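PDB 2YIH: CEL44C, which hydrolyses beta-1,4-glucan backbones such as that of xyloglucan, this chain being the glycoside hydrolase family 44 part of a much longer multidomain protein. Local coordinates for residues A42-G47 / Y105-L110; Y182-E187 / A226-P231; D279-H284 / T352-T357. The protein carries 8 engineered substitutions. One frame throughout, in Å; residues are numbered along the deposited sequence.

Interaction 1 (A42-G47 / Y105-L110). With EDO (1,2-ethanediol), chain L.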
ATOM      1  N   ALA A  42      -8.035   5.525   0.196  1.00  7.36           N
ATOM      2  CA  ALA A  42      -6.779   5.945   0.835  1.00  7.13           C
ATOM      3  C   ALA A  42      -5.778   6.415  -0.215  1.00  6.80           C
ATOM      4  O   ALA A  42      -5.633   5.795  -1.250  1.00  6.87           O
ATOM      5  CB  ALA A  42      -6.164   4.777   1.665  1.00  7.17           C
ATOM      6  N   ARG A  43      -5.085   7.509   0.080  1.00  6.92           N
ATOM      7  CA  ARG A  43      -4.042   8.035  -0.815  1.00  6.75           C
ATOM      8  C   ARG A  43      -2.766   8.243  -0.023  1.00  7.08           C
ATOM      9  O   ARG A  43      -2.827   8.710   1.120  1.00  7.64           O
ATOM     10  CB  ARG A  43      -4.530   9.361  -1.451  1.00  6.88           C
ATOM     11  CG  ARG A  43      -5.734   9.100  -2.376  1.00  6.98           C
ATOM     12  CD  ARG A  43      -6.337  10.401  -2.947  1.00  6.95           C
ATOM     13  NE  ARG A  43      -5.439  11.096  -3.881  1.00  7.59           N
ATOM     14  CZ  ARG A  43      -4.933  12.305  -3.667  1.00  7.47           C
ATOM     15  NH1 ARG A  43      -5.084  12.900  -2.485  1.00  7.83           N
ATOM     16  NH2 ARG A  43      -4.239  12.905  -4.614  1.00  8.22           N
ATOM     17  N   ARG A  44      -1.606   7.948  -0.625  1.00  7.22           N
ATOM     18  CA  ARG A  44      -0.316   8.099   0.055  1.00  6.93           C
ATOM     19  C   ARG A  44       0.534   9.070  -0.743  1.00  7.22           C
ATOM     20  O   ARG A  44       0.614   8.963  -1.964  1.00  7.45           O
ATOM     21  CB  ARG A  44       0.411   6.755   0.088  1.00  6.95           C
ATOM     22  CG  ARG A  44       1.891   6.832   0.558  1.00  6.69           C
ATOM     23  CD  ARG A  44       2.369   5.417   0.820  1.00  6.39           C
ATOM     24  NE  ARG A  44       3.768   5.368   1.295  1.00  6.52           N
ATOM     25  CZ  ARG A  44       4.822   5.130   0.521  1.00  6.51           C
ATOM     26  NH1 ARG A  44       4.709   5.121  -0.817  1.00  6.57           N
ATOM     27  NH2 ARG A  44       6.033   4.979   1.091  1.00  6.34           N
ATOM     28  N   LEU A  45       1.229   9.955  -0.024  1.00  7.07           N
ATOM     29  CA  LEU A  45       2.259  10.803  -0.629  1.00  7.33           C
ATOM     30  C   LEU A  45       3.590  10.267  -0.067  1.00  7.58           C
ATOM     31  O   LEU A  45       3.976  10.590   1.063  1.00  8.07           O
ATOM     32  CB  LEU A  45       2.033  12.276  -0.251  1.00  7.46           C
ATOM     33  CG  LEU A  45       3.085  13.242  -0.818  1.00  7.75           C
ATOM     34  CD1 LEU A  45       3.051  13.251  -2.340  1.00  8.13           C
ATOM     35  CD2 LEU A  45       2.845  14.640  -0.280  1.00  7.60           C
ATOM     36  N   GLY A  46       4.262   9.470  -0.869  1.00  7.55           N
ATOM     37  CA  GLY A  46       5.460   8.764  -0.385  1.00  7.86           C
ATOM     38  C   GLY A  46       6.302   8.267  -1.515  1.00  8.44           C
ATOM     39  O   GLY A  46       6.173   8.742  -2.626  1.00  9.62           O
ATOM     40  N   GLY A  47       7.261   7.398  -1.200  1.00  8.17           N
ATOM     41  CA  GLY A  47       8.242   6.985  -2.186  1.00  8.32           C
ATOM     42  C   GLY A  47       9.513   7.813  -2.182  1.00  8.29           C
ATOM     43  O   GLY A  47       9.700   8.683  -1.337  1.00  9.09           O
ATOM     44  N   TYR A 105      -8.437   8.844   3.150  1.00  8.61           N
ATOM     45  CA  TYR A 105      -7.358   8.997   4.145  1.00  8.62           C
ATOM     46  C   TYR A 105      -6.151   9.613   3.437  1.00  8.37           C
ATOM     47  O   TYR A 105      -5.889   9.285   2.262  1.00  8.37           O
ATOM     48  CB  TYR A 105      -7.026   7.585   4.638  1.00  8.79           C
ATOM     49  CG  TYR A 105      -6.067   7.497   5.801  1.00  8.43           C
ATOM     50  CD1 TYR A 105      -4.710   7.755   5.633  1.00  8.45           C
ATOM     51  CD2 TYR A 105      -6.506   7.024   7.029  1.00  8.21           C
ATOM     52  CE1 TYR A 105      -3.811   7.589   6.689  1.00  8.02           C
ATOM     53  CE2 TYR A 105      -5.626   6.873   8.098  1.00  8.18           C
ATOM     54  CZ  TYR A 105      -4.278   7.142   7.911  1.00  8.32           C
ATOM     55  OH  TYR A 105      -3.421   6.995   8.968  1.00  7.64           O
ATOM     56  N   SER A 106      -5.394  10.490   4.120  1.00  7.86           N
ATOM     57  CA  SER A 106      -4.106  10.914   3.584  1.00  7.87           C
ATOM     58  C   SER A 106      -2.980  10.404   4.469  1.00  7.57           C
ATOM     59  O   SER A 106      -2.946  10.714   5.662  1.00  7.17           O
ATOM     60  CB  SER A 106      -3.991  12.456   3.580  1.00  8.13           C
ATOM     61  OG  SER A 106      -4.822  13.025   2.569  1.00  9.06           O
ATOM     62  N   LEU A 107      -2.022   9.719   3.846  1.00  7.33           N
ATOM     63  CA  LEU A 107      -0.768   9.338   4.510  1.00  7.35           C
ATOM     64  C   LEU A 107       0.346  10.176   3.920  1.00  7.30           C
ATOM     65  O   LEU A 107       0.605  10.102   2.734  1.00  7.49           O
ATOM     66  CB  LEU A 107      -0.480   7.863   4.237  1.00  7.49           C
ATOM     67  CG  LEU A 107       0.868   7.275   4.723  1.00  7.55           C
ATOM     68  CD1 LEU A 107       1.065   7.526   6.259  1.00  7.70           C
ATOM     69  CD2 LEU A 107       0.915   5.776   4.414  1.00  7.83           C
ATOM     70  N   VAL A 108       0.970  11.007   4.752  1.00  6.69           N
ATOM     71  CA  VAL A 108       1.988  11.957   4.318  1.00  6.70           C
ATOM     72  C   VAL A 108       3.375  11.564   4.894  1.00  6.78           C
ATOM     73  O   VAL A 108       3.562  11.430   6.104  1.00  6.84           O
ATOM     74  CB  VAL A 108       1.587  13.364   4.827  1.00  6.68           C
ATOM     75  CG1 VAL A 108       2.691  14.400   4.562  1.00  6.82           C
ATOM     76  CG2 VAL A 108       0.240  13.805   4.173  1.00  6.86           C
ATOM     77  N   THR A 109       4.353  11.416   4.020  1.00  6.73           N
ATOM     78  CA  THR A 109       5.703  11.080   4.475  1.00  6.97           C
ATOM     79  C   THR A 109       6.405  12.309   5.038  1.00  7.22           C
ATOM     80  O   THR A 109       6.328  13.405   4.447  1.00  7.50           O
ATOM     81  CB  THR A 109       6.505  10.538   3.279  1.00  7.07           C
ATOM     82  OG1 THR A 109       5.834   9.365   2.800  1.00  7.19           O
ATOM     83  CG2 THR A 109       7.953  10.134   3.664  1.00  7.20           C
ATOM     84  N   LEU A 110       7.200  12.069   6.084  1.00  7.17           N
ATOM     85  CA  LEU A 110       8.018  13.119   6.744  1.00  7.31           C
ATOM     86  C   LEU A 110       9.457  12.685   6.577  1.00  7.42           C
ATOM     87  O   LEU A 110       9.732  11.487   6.417  1.00  7.50           O
ATOM     88  CB  LEU A 110       7.676  13.190   8.239  1.00  7.43           C
ATOM     89  CG  LEU A 110       6.218  13.610   8.508  1.00  7.36           C
ATOM     90  CD1 LEU A 110       6.001  13.675  10.009  1.00  7.67           C
ATOM     91  CD2 LEU A 110       5.961  14.972   7.889  1.00  7.47           C
TER
HETATM   92  C1  EDO L1529       5.622  11.187  -4.683  0.80 20.96           C
HETATM   93  O1  EDO L1529       6.856  10.644  -4.195  0.80 22.65           O
HETATM   94  C2  EDO L1529       5.699  11.147  -6.204  0.80 19.51           C
HETATM   95  O2  EDO L1529       5.678   9.784  -6.625  0.80 20.47           O
HETATM   96  O   HOH W   1       6.682   6.794   3.232  1.00 11.22           O
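A42-L45 and Y105-V108 pair as parallel strands, buried neighbours in the closed eight-stranded barrel of the catalytic module, and they illustrate how one strand pair serves two different layers. The backbones run in step, with axes 13° apart. R43 bonds through its N to Y105 O and through its O to L107 N, and L45 N meets L107 O at 2.8 Å.

The register closes on L45 O, which two donors from one residue grip. T109 N bonds it from the backbone, while T109 OG1 comes in at 2.8 Å, slightly tilted from the carbonyl plane. OG1 reaches this point because it stands anti to the carbonyl carbon of T109 (chi1 -60°). The same hydroxyl accepts from water 1 at 2.7 Å from T109 OG1, and that water is weakly held by R44 NH2.

Inside the barrel, R44 and L107 lie side by side and point the same way, R44 CD 3.9 Å from L107 CD2. The extended R44 chain carries its guanidinium onward to N31, with L107 CD2 at the edge of the group. G46 CA sits 3.7 Å above the plane of the R44 guanidinium, over its centre. A CB on G46 would run into the R44 guanidinium and T109 OG1, consistent with a glycine at this point. G46 O accepts a hydrogen bond from a 1,2-ethanediol, probably left by the crystallisation liquor.

The outer face differs. R43 turns toward helix 90-102, bonding F95 O and S99 and forming a salt bridge with D33, while S106 bonds S99 and H96 of that helix. Inward side chains filling a barrel and outward ones meeting helix 90-102, which leads into strand 105-110, are the signature of the (beta/alpha)8, or TIM, barrel.

Interaction 2 (Y182-E187 / A226-P231). Unlike the reference sequence in segment 226-231: V228 (reference Ile). With BGC (beta-D-glucopyranose), chain B.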
ATOM      1  N   TYR A 182       1.166   9.781   9.208  1.00  7.41           N
ATOM      2  CA  TYR A 182       2.494  10.264   8.815  1.00  7.69           C
ATOM      3  C   TYR A 182       3.432   9.084   8.773  1.00  7.87           C
ATOM      4  O   TYR A 182       3.391   8.240   9.682  1.00  8.19           O
ATOM      5  CB  TYR A 182       3.065  11.300   9.809  1.00  7.69           C
ATOM      6  CG  TYR A 182       2.248  12.574   9.865  1.00  7.77           C
ATOM      7  CD1 TYR A 182       2.318  13.514   8.857  1.00  7.89           C
ATOM      8  CD2 TYR A 182       1.353  12.792  10.912  1.00  8.38           C
ATOM      9  CE1 TYR A 182       1.505  14.646   8.885  1.00  8.34           C
ATOM     10  CE2 TYR A 182       0.560  13.940  10.963  1.00  8.35           C
ATOM     11  CZ  TYR A 182       0.692  14.881   9.979  1.00  8.15           C
ATOM     12  OH  TYR A 182      -0.091  16.014   9.998  1.00  8.70           O
ATOM     13  N   ALA A 183       4.305   9.054   7.762  1.00  7.25           N
ATOM     14  CA  ALA A 183       5.236   7.942   7.595  1.00  7.49           C
ATOM     15  C   ALA A 183       6.642   8.450   7.897  1.00  7.57           C
ATOM     16  O   ALA A 183       6.993   9.600   7.544  1.00  8.12           O
ATOM     17  CB  ALA A 183       5.182   7.373   6.128  1.00  7.77           C
ATOM     18  N   LEU A 184       7.417   7.567   8.527  1.00  6.77           N
ATOM     19  CA  LEU A 184       8.794   7.833   8.909  1.00  6.99           C
ATOM     20  C   LEU A 184       9.705   7.582   7.689  1.00  6.87           C
ATOM     21  O   LEU A 184      10.368   6.563   7.588  1.00  7.24           O
ATOM     22  CB  LEU A 184       9.197   6.962  10.124  1.00  7.17           C
ATOM     23  CG  LEU A 184       8.277   7.129  11.349  1.00  7.65           C
ATOM     24  CD1 LEU A 184       8.711   6.080  12.414  1.00  8.21           C
ATOM     25  CD2 LEU A 184       8.362   8.543  11.942  1.00  7.92           C
ATOM     26  N   ASP A 185       9.755   8.593   6.820  1.00  6.64           N
ATOM     27  CA  ASP A 185      10.576   8.566   5.597  1.00  6.80           C
ATOM     28  C   ASP A 185      10.138   7.360   4.722  1.00  6.82           C
ATOM     29  O   ASP A 185       8.960   6.957   4.746  1.00  6.71           O
ATOM     30  CB  ASP A 185      12.061   8.540   5.974  1.00  6.74           C
ATOM     31  CG  ASP A 185      12.962   9.107   4.868  1.00  6.65           C
ATOM     32  OD1 ASP A 185      13.162   8.416   3.847  1.00  6.90           O
ATOM     33  OD2 ASP A 185      13.406  10.242   5.027  1.00  6.77           O
ATOM     34  N   ASN A 186      11.086   6.770   3.982  1.00  6.61           N
ATOM     35  CA  ASN A 186      10.788   5.827   2.921  1.00  6.89           C
ATOM     36  C   ASN A 186      12.020   4.961   2.711  1.00  6.99           C
ATOM     37  O   ASN A 186      13.102   5.498   2.415  1.00  7.60           O
ATOM     38  CB  ASN A 186      10.470   6.593   1.610  1.00  6.94           C
ATOM     39  CG  ASN A 186      10.166   5.656   0.447  1.00  7.23           C
ATOM     40  OD1 ASN A 186      11.035   5.422  -0.421  1.00  8.70           O
ATOM     41  ND2 ASN A 186       8.989   5.081   0.449  1.00  6.30           N
ATOM     42  N   GLU A 187      11.857   3.652   2.878  1.00  7.27           N
ATOM     43  CA  GLU A 187      12.889   2.661   2.511  1.00  7.33           C
ATOM     44  C   GLU A 187      14.288   3.001   3.066  1.00  7.47           C
ATOM     45  O   GLU A 187      15.268   3.136   2.278  1.00  7.47           O
ATOM     46  CB  GLU A 187      12.950   2.465   0.970  1.00  7.35           C
ATOM     47  CG  GLU A 187      11.587   1.967   0.436  1.00  7.40           C
ATOM     48  CD  GLU A 187      11.552   1.624  -1.050  1.00  7.83           C
ATOM     49  OE1 GLU A 187      12.550   1.893  -1.806  1.00  8.01           O
ATOM     50  OE2 GLU A 187      10.487   1.038  -1.457  1.00  7.72           O
ATOM     51  N   ALA A 226      -2.552  11.376  15.453  1.00 10.33           N
ATOM     52  CA  ALA A 226      -2.044  11.005  14.100  1.00 10.14           C
ATOM     53  C   ALA A 226      -1.412   9.629  14.184  1.00 10.11           C
ATOM     54  O   ALA A 226      -0.718   9.340  15.157  1.00 10.71           O
ATOM     55  CB  ALA A 226      -1.005  12.019  13.629  1.00 10.82           C
ATOM     56  N   GLU A 227      -1.573   8.819  13.136  1.00  9.80           N
ATOM     57  CA  GLU A 227      -0.997   7.477  13.093  1.00  9.83           C
ATOM     58  C   GLU A 227       0.374   7.534  12.460  1.00  9.48           C
ATOM     59  O   GLU A 227       0.524   8.058  11.361  1.00  9.64           O
ATOM     60  CB  GLU A 227      -1.894   6.565  12.276  1.00 11.14           C
ATOM     61  CG  GLU A 227      -3.268   6.379  12.960  1.00 12.58           C
ATOM     62  CD  GLU A 227      -4.161   5.418  12.202  1.00 14.70           C
ATOM     63  OE1 GLU A 227      -4.344   5.607  11.000  1.00 12.91           O
ATOM     64  OE2 GLU A 227      -4.545   4.371  12.790  1.00 20.52           O
ATOM     65  N   VAL A 228       1.367   6.999  13.161  1.00  8.70           N
ATOM     66  CA  VAL A 228       2.760   6.984  12.652  1.00  8.19           C
ATOM     67  C   VAL A 228       3.060   5.622  12.042  1.00  7.99           C
ATOM     68  O   VAL A 228       2.880   4.569  12.702  1.00  8.02           O
ATOM     69  CB  VAL A 228       3.761   7.348  13.790  1.00  8.38           C
ATOM     70  CG1 VAL A 228       5.228   6.955  13.426  1.00  8.62           C
ATOM     71  CG2 VAL A 228       3.608   8.857  14.143  1.00  8.03           C
ATOM     72  N   PHE A 229       3.550   5.643  10.801  1.00  7.44           N
ATOM     73  CA  PHE A 229       3.799   4.420  10.015  1.00  7.46           C
ATOM     74  C   PHE A 229       5.314   4.247   9.892  1.00  8.05           C
ATOM     75  O   PHE A 229       6.028   5.222   9.527  1.00  7.66           O
ATOM     76  CB  PHE A 229       3.309   4.607   8.579  1.00  7.15           C
ATOM     77  CG  PHE A 229       1.817   4.543   8.406  1.00  6.90           C
ATOM     78  CD1 PHE A 229       0.972   5.430   9.105  1.00  7.04           C
ATOM     79  CD2 PHE A 229       1.269   3.648   7.511  1.00  6.65           C
ATOM     80  CE1 PHE A 229      -0.421   5.393   8.910  1.00  6.85           C
ATOM     81  CE2 PHE A 229      -0.109   3.612   7.275  1.00  6.82           C
ATOM     82  CZ  PHE A 229      -0.943   4.491   7.976  1.00  6.79           C
ATOM     83  N   GLY A 230       5.800   3.049  10.190  1.00  7.64           N
ATOM     84  CA  GLY A 230       7.228   2.741   9.979  1.00  7.87           C
ATOM     85  C   GLY A 230       7.425   1.246   9.909  1.00  7.73           C
ATOM     86  O   GLY A 230       6.566   0.505  10.360  1.00  7.65           O
ATOM     87  N   PRO A 231       8.619   0.778   9.475  1.00  7.84           N
ATOM     88  CA  PRO A 231       9.747   1.545   8.991  1.00  7.71           C
ATOM     89  C   PRO A 231       9.750   1.740   7.480  1.00  7.65           C
ATOM     90  O   PRO A 231      10.735   2.280   6.952  1.00  8.13           O
ATOM     91  CB  PRO A 231      10.983   0.696   9.423  1.00  7.65           C
ATOM     92  CG  PRO A 231      10.401  -0.708   9.901  1.00  7.61           C
ATOM     93  CD  PRO A 231       8.908  -0.658   9.494  1.00  7.48           C
TER
HETATM   94  C2  BGC B   5      15.453   0.206  -5.836  0.50 20.98           C
HETATM   95  C3  BGC B   5      14.751   1.302  -5.032  0.50 20.84           C
HETATM   96  C4  BGC B   5      13.237   1.169  -5.201  0.50 20.56           C
HETATM   97  C5  BGC B   5      12.752  -0.265  -4.995  0.50 21.11           C
HETATM   98  C6  BGC B   5      11.291  -0.336  -5.434  0.50 21.27           C
HETATM   99  C1  BGC B   5      14.914  -1.157  -5.403  0.50 21.25           C
HETATM  100  O2  BGC B   5      16.872   0.240  -5.632  0.50 22.32           O
HETATM  101  O3  BGC B   5      15.154   2.604  -5.484  0.50 20.21           O
HETATM  102  O4  BGC B   5      12.484   2.057  -4.359  0.50 19.15           O
HETATM  103  O5  BGC B   5      13.539  -1.175  -5.772  0.50 20.58           O
HETATM  104  O6  BGC B   5      11.101   0.331  -6.690  0.50 22.28           O
HETATM  105  O   HOH W   2      11.600   4.297   8.509  1.00  8.82           O
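L184 turns its CG anti to its own carbonyl carbon (chi1 -56°) and V228 holds CG1 anti to its backbone N (chi1 164°), which brings the two branches together across the strands. L184 CG lies 3.7 Å from V228 CG1, the side chains crossing at about a right angle. V228 stands where the reference sequence has isoleucine. L215 and S212 of helix 205-222 also touch L184, so this pair belongs to the layer between barrel and helices. On the same face the Y182 ring presents its edge to A226, with CE2 3.6 Å from A226 CB.

The backbones join as parallel strands four and five of the TIM barrel. E227 O receives Y182 N, Y182 O receives F229 N, and F229 O receives L184 N at 2.9 Å. Into the barrel point A183 and F229, whose CB atoms meet at 4.1 Å, and the F229 ring goes on to touch Y105 and L107.

Past L184, the centre of an inverse gamma turn, direct pairing between the two segments stops and water 2 bridges them, donating at 2.7 Å to L184 O and likewise to P231 O, whose residue follows a cis peptide bond. E187 returns to a backbone bond with V232 and enters the glycan pocket: its extended chain sets E187 OE1 2.6 Å from O4 of a bound glucose, while E187 OE2 is hydrogen-bonded to H284 ND1.

Interaction 3 (D279-H284 / T352-T357)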
ATOM      1  N   ASP A 279       2.207   3.247  15.175  1.00  7.79           N
ATOM      2  CA  ASP A 279       0.830   2.821  15.036  1.00  7.83           C
ATOM      3  C   ASP A 279       0.662   1.737  13.993  1.00  7.55           C
ATOM      4  O   ASP A 279      -0.193   0.862  14.144  1.00  8.01           O
ATOM      5  CB  ASP A 279      -0.053   4.021  14.695  1.00  8.11           C
ATOM      6  CG  ASP A 279      -0.127   4.980  15.841  1.00  8.75           C
ATOM      7  OD1 ASP A 279      -0.808   4.600  16.830  1.00  9.11           O
ATOM      8  OD2 ASP A 279       0.577   6.014  15.801  1.00  8.64           O
ATOM      9  N   VAL A 280       1.459   1.808  12.917  1.00  7.58           N
ATOM     10  CA  VAL A 280       1.270   0.919  11.778  1.00  7.19           C
ATOM     11  C   VAL A 280       2.629   0.449  11.293  1.00  7.55           C
ATOM     12  O   VAL A 280       3.498   1.282  10.988  1.00  7.24           O
ATOM     13  CB  VAL A 280       0.554   1.648  10.604  1.00  6.91           C
ATOM     14  CG1 VAL A 280       0.248   0.679   9.449  1.00  6.87           C
ATOM     15  CG2 VAL A 280      -0.752   2.361  11.099  1.00  6.91           C
ATOM     16  N   PHE A 281       2.785  -0.862  11.213  1.00  7.24           N
ATOM     17  CA  PHE A 281       4.016  -1.454  10.714  1.00  7.47           C
ATOM     18  C   PHE A 281       3.868  -1.518   9.215  1.00  7.70           C
ATOM     19  O   PHE A 281       2.891  -2.079   8.704  1.00  7.39           O
ATOM     20  CB  PHE A 281       4.252  -2.840  11.319  1.00  8.03           C
ATOM     21  CG  PHE A 281       5.599  -3.422  10.947  1.00  8.04           C
ATOM     22  CD1 PHE A 281       6.733  -3.080  11.669  1.00  8.00           C
ATOM     23  CD2 PHE A 281       5.726  -4.265   9.842  1.00  8.11           C
ATOM     24  CE1 PHE A 281       8.005  -3.586  11.293  1.00  8.33           C
ATOM     25  CE2 PHE A 281       6.976  -4.774   9.460  1.00  8.25           C
ATOM     26  CZ  PHE A 281       8.119  -4.414  10.184  1.00  8.26           C
ATOM     27  N   ASP A 282       4.808  -0.860   8.523  1.00  7.56           N
ATOM     28  CA  ASP A 282       4.646  -0.380   7.143  1.00  7.83           C
ATOM     29  C   ASP A 282       5.736  -1.062   6.294  1.00  7.89           C
ATOM     30  O   ASP A 282       6.925  -0.906   6.580  1.00  7.36           O
ATOM     31  CB  ASP A 282       4.860   1.139   7.186  1.00  8.23           C
ATOM     32  CG  ASP A 282       4.729   1.825   5.822  1.00  8.58           C
ATOM     33  OD1 ASP A 282       5.015   1.185   4.792  1.00  9.52           O
ATOM     34  OD2 ASP A 282       4.372   3.018   5.789  1.00  8.48           O
ATOM     35  N   VAL A 283       5.320  -1.903   5.347  1.00  7.72           N
ATOM     36  CA  VAL A 283       6.247  -2.527   4.380  1.00  8.26           C
ATOM     37  C   VAL A 283       5.869  -2.237   2.917  1.00  7.83           C
ATOM     38  O   VAL A 283       4.718  -1.914   2.596  1.00  7.81           O
ATOM     39  CB  VAL A 283       6.312  -4.059   4.573  1.00  8.44           C
ATOM     40  CG1 VAL A 283       6.810  -4.400   5.973  1.00  8.82           C
ATOM     41  CG2 VAL A 283       4.959  -4.712   4.302  1.00  8.86           C
ATOM     42  N   HIS A 284       6.872  -2.330   2.041  1.00  7.69           N
ATOM     43  CA  HIS A 284       6.644  -2.431   0.595  1.00  7.70           C
ATOM     44  C   HIS A 284       6.857  -3.878   0.128  1.00  7.73           C
ATOM     45  O   HIS A 284       7.665  -4.607   0.697  1.00  8.09           O
ATOM     46  CB  HIS A 284       7.610  -1.482  -0.122  1.00  7.36           C
ATOM     47  CG  HIS A 284       7.383  -0.047   0.251  1.00  7.44           C
ATOM     48  ND1 HIS A 284       8.197   0.985  -0.172  1.00  7.38           N
ATOM     49  CD2 HIS A 284       6.379   0.528   0.960  1.00  7.26           C
ATOM     50  CE1 HIS A 284       7.718   2.133   0.282  1.00  7.62           C
ATOM     51  NE2 HIS A 284       6.609   1.882   0.969  1.00  7.69           N
ATOM     52  N   THR A 352      -0.430  -3.083  17.173  1.00 10.58           N
ATOM     53  CA  THR A 352       0.091  -2.361  15.992  1.00 10.06           C
ATOM     54  C   THR A 352      -0.577  -2.891  14.711  1.00  9.51           C
ATOM     55  O   THR A 352      -0.798  -4.106  14.607  1.00 10.13           O
ATOM     56  CB  THR A 352       1.620  -2.603  15.908  1.00  9.77           C
ATOM     57  OG1 THR A 352       2.191  -2.166  17.149  1.00 10.45           O
ATOM     58  CG2 THR A 352       2.225  -1.815  14.733  1.00 10.50           C
ATOM     59  N   LYS A 353      -0.922  -2.005  13.766  1.00  9.05           N
ATOM     60  CA  LYS A 353      -1.587  -2.414  12.519  1.00  9.54           C
ATOM     61  C   LYS A 353      -0.529  -2.739  11.460  1.00  8.68           C
ATOM     62  O   LYS A 353       0.676  -2.566  11.679  1.00  8.65           O
ATOM     63  CB  LYS A 353      -2.516  -1.287  12.022  1.00 10.25           C
ATOM     64  CG  LYS A 353      -3.501  -0.782  13.123  1.00 12.62           C
ATOM     65  CD  LYS A 353      -4.195   0.548  12.700  1.00 14.63           C
ATOM     66  CE  LYS A 353      -5.026   1.172  13.875  1.00 15.45           C
ATOM     67  NZ  LYS A 353      -5.820   2.395  13.379  1.00 14.76           N
ATOM     68  N   LEU A 354      -0.980  -3.239  10.330  1.00  8.31           N
ATOM     69  CA  LEU A 354      -0.088  -3.651   9.235  1.00  8.41           C
ATOM     70  C   LEU A 354      -0.512  -2.973   7.936  1.00  7.91           C
ATOM     71  O   LEU A 354      -1.716  -2.972   7.600  1.00  7.79           O
ATOM     72  CB  LEU A 354      -0.168  -5.163   9.078  1.00  8.66           C
ATOM     73  CG  LEU A 354       0.726  -5.810   8.025  1.00  9.26           C
ATOM     74  CD1 LEU A 354       2.219  -5.562   8.343  1.00  9.89           C
ATOM     75  CD2 LEU A 354       0.378  -7.318   7.975  1.00  9.87           C
ATOM     76  N   ALA A 355       0.451  -2.412   7.188  1.00  7.65           N
ATOM     77  CA  ALA A 355       0.128  -1.748   5.912  1.00  7.64           C
ATOM     78  C   ALA A 355       1.153  -2.135   4.866  1.00  7.82           C
ATOM     79  O   ALA A 355       2.346  -2.240   5.172  1.00  8.32           O
ATOM     80  CB  ALA A 355       0.090  -0.223   6.041  1.00  7.44           C
ATOM     81  N   MET A 356       0.675  -2.300   3.642  1.00  7.47           N
ATOM     82  CA  MET A 356       1.527  -2.571   2.489  1.00  7.58           C
ATOM     83  C   MET A 356       1.465  -1.336   1.587  1.00  7.38           C
ATOM     84  O   MET A 356       0.574  -1.223   0.737  1.00  8.00           O
ATOM     85  CB  MET A 356       1.037  -3.827   1.752  1.00  8.20           C
ATOM     86  CG  MET A 356       1.946  -4.197   0.603  1.00  8.61           C
ATOM     87  SD  MET A 356       1.414  -5.751  -0.170  1.00 11.30           S
ATOM     88  CE  MET A 356       1.818  -6.907   1.042  1.00 10.80           C
ATOM     89  N   THR A 357       2.324  -0.350   1.868  1.00  7.00           N
ATOM     90  CA  THR A 357       2.140   1.014   1.322  1.00  7.13           C
ATOM     91  C   THR A 357       2.713   1.250  -0.061  1.00  7.41           C
ATOM     92  O   THR A 357       2.590   2.353  -0.606  1.00  7.05           O
ATOM     93  CB  THR A 357       2.755   2.081   2.260  1.00  6.96           C
ATOM     94  OG1 THR A 357       4.144   1.791   2.465  1.00  7.10           O
ATOM     95  CG2 THR A 357       2.009   2.049   3.626  1.00  7.29           C
TER
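T357 OG1 is met by two side chains of the neighbouring strand, unequally. D282 makes the strong bond, its OD1 accepting from the hydroxyl at 2.6 Å on the syn side of the carboxylate. H284 NE2, 2.9 Å from T357 OG1, gives only a weak one, badly angled at 116°; H284 ND1 is hydrogen-bonded to E187. The hydroxyl sits in the plane of the imidazole, at its edge. With chi1 at 57°, T357 keeps OG1 between its backbone N and carbonyl carbon, the crowded position, and lays CG2 against the same carboxylate. Replacing D282 with an alanine would probably leave this buried hydroxyl without its acceptor and free to turn away from H284.

Strands six and seven of the TIM barrel carry these groups, joined in parallel from D279 O with K353 N to V283 O with T357 N. One bond is skewed: F281 N approaches K353 O at 2.8 Å from well above the carbonyl plane. Inside the barrel V280 CG1 presses on A355 CB at 3.5 Å. Outward, the F281 ring meets L354 CD1 at its edge, with F281 CD2 4.0 Å from that methyl, and V345 and L341 of helix 337-348 touch F281 and L354 respectively.

How the interactions relate
The three pairs are arcs of a single barrel wall, with centres about 9 Å apart between interactions 1 and 2 and between 2 and 3, and about 12 Å between 1 and 3. Strands 105-110 and 181-184 adjoin, L110 N bonding A183 O at 2.9 Å. Across the interior, L107 CD2 of interaction 1 packs 4.0 Å from T357 CG2 of interaction 3. At the end where the strands begin, E227 receives Y105 OH (2.6 Å to E227 OE1) and E227 OE2 forms a salt bridge with K353 NZ, so all three interactions meet. At the other end, beside the bound xyloglucan fragment, H284 ties E187 to interaction 1, R44 NH2 packing 3.2 Å from H284 NE2.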